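Local coordinates for protein fructose-bisphosphate aldolase (Slackia heliotrinireducens, PDB 4MOZ) that is an aldolase of the DeoC/LacD family, folded as a TIM barrel in which eight parallel strands close into a cylinder, at residues Gly35-Leu39 and Ala264-Ala268; Ala248-Gln253 and Val298-Leu302. One frame throughout, in Å; residues are numbered along the deposited sequence.

How the contacts relate
Read from the N terminus, the chain lays down 35-39 at the start of the barrel's first strand, runs through the other six, passes helix 248-260 and returns as 264-268 in the eighth. Contact 1 closes this long loop by pairing the first strand with the last. Contact 2 spans a shorter one, from helix 248-260 to helix 298-305 near the C terminus. The segments alternate along the chain, so the two loops cross rather than nest. Their centres are 16 Å apart and they do not touch, but helix 278-294 packs on both, linking the barrel closure to the helical outer layer.

Contact 1: residues Gly35-Leu39 and Ala264-Ala268; sequences GRLML and ASGNA
Leu-37 and Asn-267 carry the central backbone bonds of a parallel strand pair, the seam at which the first and eighth strands of a TIM barrel close the cylinder. Leu-37 N gives its hydrogen to Ser-265 O at 2.8 Å. Its carbonyl then takes one from Asn-267 N, with Leu-37 O 2.8 Å away and a C=O...N angle of 169°, close to head-on. The ladder continues as Leu-39 N reaches Asn-267 O at 2.9 Å, and the strand axes diverge by just 9°. Gly-266, which has no side chain, lets its CA come within 3.1 Å of Leu-37 O in a CA-H...O contact.

On the helix-facing side, CG of Asn-267 lies between the backbone N and the carbonyl carbon (chi1 38°), which lifts the amide off the strand and over toward the neighbouring one. A water donates to Asn-267 OD1 at 2.6 Å and, in a longer bond, to Leu-39 O at 3.3 Å, adding a bridge beside the ladder. The amide's other end, ND2, is held by Thr-292 OG1, so both branches have partners and the group's rotation is probably fixed. Selenomethionine Met-38 brings CG to 3.7 Å from Asn-267 OD1 and continues onto helix 278-294. At the mouth of the seam the aliphatic part of Arg-36 lies over the Ser-265 carbonyl, while its NH1 bonds to Thr-292 O. Leu-37, Leu-39 and Ala-268 point to the opposite face, the barrel interior, where Leu-39 CD2 rests 3.7 Å from Ala-268 CB.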
ATOM      1  N   GLY C  35      -6.703  39.803  -0.146  1.00 29.19           N
ATOM      2  CA  GLY C  35      -6.483  38.966   1.034  1.00 29.13           C
ATOM      3  C   GLY C  35      -7.724  38.177   1.420  1.00 30.17           C
ATOM      4  O   GLY C  35      -7.715  37.435   2.400  1.00 33.04           O
ATOM      5  N   ARG C  36      -8.794  38.339   0.647  1.00 30.18           N
ATOM      6  CA  ARG C  36     -10.059  37.645   0.892  1.00 30.46           C
ATOM      7  C   ARG C  36     -10.322  36.636  -0.223  1.00 29.68           C
ATOM      8  O   ARG C  36     -10.061  36.916  -1.393  1.00 29.17           O
ATOM      9  CB  ARG C  36     -11.214  38.648   0.961  1.00 30.99           C
ATOM     10  CG  ARG C  36     -11.144  39.640   2.113  1.00 31.70           C
ATOM     11  CD  ARG C  36     -12.147  39.309   3.207  1.00 34.95           C
ATOM     12  NE  ARG C  36     -12.249  40.395   4.182  1.00 36.99           N
ATOM     13  CZ  ARG C  36     -13.134  41.389   4.130  1.00 35.34           C
ATOM     14  NH1 ARG C  36     -14.029  41.457   3.149  1.00 35.32           N
ATOM     15  NH2 ARG C  36     -13.123  42.322   5.070  1.00 34.04           N
ATOM     16  N   LEU C  37     -10.848  35.468   0.132  1.00 27.72           N
ATOM     17  CA  LEU C  37     -11.075  34.427  -0.865  1.00 28.09           C
ATOM     18  C   LEU C  37     -12.545  34.232  -1.205  1.00 27.24           C
ATOM     19  O   LEU C  37     -13.333  33.783  -0.365  1.00 27.90           O
ATOM     20  CB  LEU C  37     -10.453  33.090  -0.434  1.00 28.08           C
ATOM     21  CG  LEU C  37     -10.573  31.924  -1.431  1.00 26.15           C
ATOM     22  CD1 LEU C  37      -9.764  32.186  -2.695  1.00 26.04           C
ATOM     23  CD2 LEU C  37     -10.155  30.608  -0.794  1.00 25.90           C
HETATM   24  N   MSE C  38     -12.899  34.576  -2.440  1.00 26.25           N
HETATM   25  CA  MSE C  38     -14.211  34.255  -2.996  1.00 28.01           C
HETATM   26  C   MSE C  38     -14.037  33.005  -3.847  1.00 26.99           C
HETATM   27  O   MSE C  38     -13.471  33.066  -4.940  1.00 27.13           O
HETATM   28  CB  MSE C  38     -14.755  35.423  -3.831  1.00 28.13           C
HETATM   29  CG  MSE C  38     -16.222  35.298  -4.231  1.00 30.37           C
HETATM   30 SE   MSE C  38     -16.574  33.836  -5.495  1.00 36.70          SE
HETATM   31  CE  MSE C  38     -18.410  34.295  -5.996  1.00 34.39           C
ATOM     32  N   LEU C  39     -14.506  31.871  -3.331  1.00 25.95           N
ATOM     33  CA  LEU C  39     -14.343  30.583  -4.001  1.00 26.42           C
ATOM     34  C   LEU C  39     -15.642  30.113  -4.653  1.00 25.84           C
ATOM     35  O   LEU C  39     -16.669  29.959  -3.984  1.00 26.99           O
ATOM     36  CB  LEU C  39     -13.812  29.526  -3.018  1.00 26.98           C
ATOM     37  CG  LEU C  39     -13.495  28.126  -3.569  1.00 28.06           C
ATOM     38  CD1 LEU C  39     -12.291  27.518  -2.869  1.00 28.02           C
ATOM     39  CD2 LEU C  39     -14.695  27.183  -3.494  1.00 26.53           C
ATOM     40  N   ALA C 264     -14.320  35.491   9.260  1.00 28.01           N
ATOM     41  CA  ALA C 264     -13.998  34.764   8.026  1.00 26.66           C
ATOM     42  C   ALA C 264     -13.116  35.584   7.080  1.00 27.73           C
ATOM     43  O   ALA C 264     -13.223  36.811   7.026  1.00 27.78           O
ATOM     44  CB  ALA C 264     -15.274  34.332   7.320  1.00 25.81           C
ATOM     45  N   SER C 265     -12.241  34.897   6.347  1.00 27.66           N
ATOM     46  CA  SER C 265     -11.389  35.525   5.340  1.00 28.35           C
ATOM     47  C   SER C 265     -11.944  35.315   3.933  1.00 28.87           C
ATOM     48  O   SER C 265     -11.250  35.537   2.935  1.00 29.79           O
ATOM     49  CB  SER C 265      -9.971  34.968   5.420  1.00 27.63           C
ATOM     50  OG  SER C 265      -9.312  35.449   6.573  1.00 34.78           O
ATOM     51  N   GLY C 266     -13.196  34.882   3.856  1.00 28.80           N
ATOM     52  CA  GLY C 266     -13.854  34.702   2.577  1.00 29.72           C
ATOM     53  C   GLY C 266     -15.018  33.742   2.634  1.00 31.35           C
ATOM     54  O   GLY C 266     -15.570  33.478   3.702  1.00 34.50           O
ATOM     55  N   ASN C 267     -15.392  33.223   1.470  1.00 30.37           N
ATOM     56  CA  ASN C 267     -16.530  32.318   1.350  1.00 29.62           C
ATOM     57  C   ASN C 267     -16.360  31.306   0.219  1.00 26.50           C
ATOM     58  O   ASN C 267     -15.538  31.503  -0.682  1.00 26.12           O
ATOM     59  CB  ASN C 267     -17.829  33.109   1.169  1.00 30.49           C
ATOM     60  CG  ASN C 267     -17.650  34.335   0.289  1.00 35.61           C
ATOM     61  OD1 ASN C 267     -17.290  34.235  -0.892  1.00 31.38           O
ATOM     62  ND2 ASN C 267     -17.902  35.509   0.865  1.00 38.46           N
ATOM     63  N   ALA C 268     -17.126  30.218   0.296  1.00 25.62           N
ATOM     64  CA  ALA C 268     -17.183  29.211  -0.758  1.00 25.87           C
ATOM     65  C   ALA C 268     -18.640  28.956  -1.115  1.00 26.76           C
ATOM     66  O   ALA C 268     -19.450  28.611  -0.248  1.00 28.35           O
ATOM     67  CB  ALA C 268     -16.507  27.927  -0.308  1.00 23.99           C
TER
HETATM   68  O   HOH W   1     -18.135  32.518  -2.617  1.00 30.65           O

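Contact 2: residues Ala248-Gln253 and Val298-Leu302; sequences AKVFLQ and VDRAL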
ATOM      1  N   ALA C 248     -31.984  35.549  -1.307  1.00 42.13           N
ATOM      2  CA  ALA C 248     -30.716  36.200  -1.651  1.00 43.42           C
ATOM      3  C   ALA C 248     -30.236  37.200  -0.595  1.00 42.99           C
ATOM      4  O   ALA C 248     -29.046  37.239  -0.283  1.00 41.44           O
ATOM      5  CB  ALA C 248     -30.809  36.869  -3.011  1.00 41.33           C
ATOM      6  N   LYS C 249     -31.159  37.995  -0.052  1.00 43.10           N
ATOM      7  CA  LYS C 249     -30.830  38.965   0.995  1.00 42.13           C
ATOM      8  C   LYS C 249     -30.314  38.294   2.273  1.00 41.42           C
ATOM      9  O   LYS C 249     -29.299  38.716   2.828  1.00 41.67           O
ATOM     10  CB  LYS C 249     -32.023  39.874   1.311  1.00 45.67           C
ATOM     11  CG  LYS C 249     -31.673  41.034   2.235  1.00 48.31           C
ATOM     12  CD  LYS C 249     -32.874  41.903   2.571  1.00 51.26           C
ATOM     13  CE  LYS C 249     -32.457  43.062   3.463  1.00 55.66           C
ATOM     14  NZ  LYS C 249     -33.560  44.040   3.681  1.00 66.82           N
ATOM     15  N   VAL C 250     -31.011  37.254   2.728  1.00 39.99           N
ATOM     16  CA  VAL C 250     -30.606  36.497   3.916  1.00 40.21           C
ATOM     17  C   VAL C 250     -29.234  35.859   3.696  1.00 38.19           C
ATOM     18  O   VAL C 250     -28.366  35.904   4.575  1.00 38.01           O
ATOM     19  CB  VAL C 250     -31.648  35.416   4.284  1.00 40.07           C
ATOM     20  CG1 VAL C 250     -31.190  34.602   5.488  1.00 38.86           C
ATOM     21  CG2 VAL C 250     -33.003  36.057   4.560  1.00 41.02           C
ATOM     22  N   PHE C 251     -29.049  35.283   2.509  1.00 35.46           N
ATOM     23  CA  PHE C 251     -27.780  34.692   2.109  1.00 34.79           C
ATOM     24  C   PHE C 251     -26.628  35.701   2.180  1.00 35.56           C
ATOM     25  O   PHE C 251     -25.568  35.405   2.743  1.00 35.88           O
ATOM     26  CB  PHE C 251     -27.890  34.093   0.699  1.00 33.67           C
ATOM     27  CG  PHE C 251     -26.584  33.586   0.151  1.00 35.18           C
ATOM     28  CD1 PHE C 251     -26.086  32.341   0.535  1.00 37.10           C
ATOM     29  CD2 PHE C 251     -25.845  34.354  -0.743  1.00 33.72           C
ATOM     30  CE1 PHE C 251     -24.878  31.875   0.036  1.00 38.20           C
ATOM     31  CE2 PHE C 251     -24.638  33.894  -1.245  1.00 35.56           C
ATOM     32  CZ  PHE C 251     -24.154  32.653  -0.855  1.00 37.70           C
ATOM     33  N   LEU C 252     -26.842  36.887   1.612  1.00 32.58           N
ATOM     34  CA  LEU C 252     -25.797  37.907   1.557  1.00 31.70           C
ATOM     35  C   LEU C 252     -25.515  38.487   2.938  1.00 31.36           C
ATOM     36  O   LEU C 252     -24.397  38.921   3.213  1.00 29.06           O
ATOM     37  CB  LEU C 252     -26.150  39.008   0.546  1.00 31.55           C
ATOM     38  CG  LEU C 252     -26.202  38.604  -0.938  1.00 32.06           C
ATOM     39  CD1 LEU C 252     -27.010  39.610  -1.747  1.00 31.73           C
ATOM     40  CD2 LEU C 252     -24.812  38.428  -1.538  1.00 27.96           C
ATOM     41  N   GLN C 253     -26.534  38.471   3.799  1.00 33.12           N
ATOM     42  CA  GLN C 253     -26.406  38.890   5.197  1.00 34.36           C
ATOM     43  C   GLN C 253     -25.596  37.885   6.011  1.00 34.69           C
ATOM     44  O   GLN C 253     -24.808  38.272   6.869  1.00 34.29           O
ATOM     45  CB  GLN C 253     -27.788  39.111   5.833  1.00 37.36           C
ATOM     46  CG  GLN C 253     -27.768  39.671   7.255  1.00 38.90           C
ATOM     47  CD  GLN C 253     -27.269  41.109   7.330  1.00 37.61           C
ATOM     48  OE1 GLN C 253     -27.825  42.007   6.700  1.00 39.63           O
ATOM     49  NE2 GLN C 253     -26.220  41.333   8.115  1.00 36.55           N
ATOM     50  N   VAL C 298     -24.788  44.986   2.716  1.00 35.83           N
ATOM     51  CA  VAL C 298     -25.754  44.012   2.200  1.00 36.58           C
ATOM     52  C   VAL C 298     -26.696  44.647   1.166  1.00 39.70           C
ATOM     53  O   VAL C 298     -26.933  44.069   0.098  1.00 37.67           O
ATOM     54  CB  VAL C 298     -26.559  43.356   3.350  1.00 35.72           C
ATOM     55  CG1 VAL C 298     -27.682  42.479   2.812  1.00 34.20           C
ATOM     56  CG2 VAL C 298     -25.634  42.547   4.249  1.00 34.19           C
ATOM     57  N   ASP C 299     -27.205  45.838   1.487  1.00 41.71           N
ATOM     58  CA  ASP C 299     -28.154  46.555   0.629  1.00 44.78           C
ATOM     59  C   ASP C 299     -27.600  46.877  -0.757  1.00 38.74           C
ATOM     60  O   ASP C 299     -28.293  46.697  -1.756  1.00 41.40           O
ATOM     61  CB  ASP C 299     -28.638  47.847   1.304  1.00 49.85           C
ATOM     62  CG  ASP C 299     -29.648  47.592   2.413  1.00 56.60           C
ATOM     63  OD1 ASP C 299     -30.185  46.466   2.511  1.00 63.42           O
ATOM     64  OD2 ASP C 299     -29.909  48.531   3.193  1.00 70.61           O
ATOM     65  N   ARG C 300     -26.359  47.351  -0.817  1.00 37.99           N
ATOM     66  CA  ARG C 300     -25.748  47.665  -2.103  1.00 36.46           C
ATOM     67  C   ARG C 300     -25.389  46.400  -2.880  1.00 37.83           C
ATOM     68  O   ARG C 300     -25.444  46.388  -4.116  1.00 38.49           O
ATOM     69  CB  ARG C 300     -24.533  48.581  -1.952  1.00 36.68           C
ATOM     70  CG  ARG C 300     -24.259  49.368  -3.225  1.00 39.80           C
ATOM     71  CD  ARG C 300     -22.982  50.194  -3.203  1.00 37.39           C
ATOM     72  NE  ARG C 300     -22.716  50.675  -4.558  1.00 39.04           N
ATOM     73  CZ  ARG C 300     -21.607  51.286  -4.954  1.00 38.71           C
ATOM     74  NH1 ARG C 300     -20.617  51.513  -4.103  1.00 42.48           N
ATOM     75  NH2 ARG C 300     -21.490  51.671  -6.218  1.00 40.19           N
ATOM     76  N   ALA C 301     -25.030  45.343  -2.156  1.00 34.84           N
ATOM     77  CA  ALA C 301     -24.768  44.040  -2.768  1.00 34.46           C
ATOM     78  C   ALA C 301     -26.045  43.456  -3.376  1.00 33.30           C
ATOM     79  O   ALA C 301     -26.019  42.908  -4.477  1.00 30.93           O
ATOM     80  CB  ALA C 301     -24.174  43.080  -1.753  1.00 29.86           C
ATOM     81  N   LEU C 302     -27.155  43.599  -2.656  1.00 33.55           N
ATOM     82  CA  LEU C 302     -28.457  43.135  -3.119  1.00 34.28           C
ATOM     83  C   LEU C 302     -28.890  43.853  -4.401  1.00 37.02           C
ATOM     84  O   LEU C 302     -29.511  43.245  -5.281  1.00 38.16           O
ATOM     85  CB  LEU C 302     -29.505  43.302  -2.015  1.00 34.12           C
ATOM     86  CG  LEU C 302     -30.905  42.729  -2.259  1.00 36.82           C
ATOM     87  CD1 LEU C 302     -30.855  41.253  -2.633  1.00 34.23           C
ATOM     88  CD2 LEU C 302     -31.787  42.950  -1.040  1.00 38.89           C
TER
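Val-298, the residue most deeply engaged here, pushes its two methyls into the surface of helix 248-260 and makes this a compact example of helix-helix packing in the outer layer of a TIM barrel. The short helical segments approach to 9.7 Å between axes, their directions 132° apart. CG2 of Val-298 lies against the amide of Gln-253, 3.3 Å from OE1, while CG1 touches the same oxygen less closely and also lies 4.1 Å from Lys-249 O. Gln-253 reaches this spot by folding at its second torsion (chi2 68°), which brings the amide against the valine; the two side chains cross at about a right angle, and NE2 of Gln-253 is meanwhile bonded to Asp-257 on the same helix.

One helical turn further on, Leu-302 makes the next largest contribution. Its CD2 sits 3.8 Å from Lys-249 CG, touching the flank of an extended lysine chain that crosses the leucine almost perpendicularly, and CD1 turns to Ala-248 CB at 4.4 Å. Leu-252 answers from the other helix: CD1 meets Leu-302 CA at 4.0 Å and also lies near the CB of Ala-301. Leu-252 and Ala-301 both continue onto Ile-291 of helix 278-294, so three helices share this apolar patch.

At the outer edge, Lys-249 NZ stays 4.3 Å from Asp-299 OD1, beyond a salt bridge, although the opposite charges may still attract weakly. With no hydrogen bond spanning the segments, the association probably rests on apolar contact, with the Lys-249 and Asp-299 charges at its solvent-exposed edge.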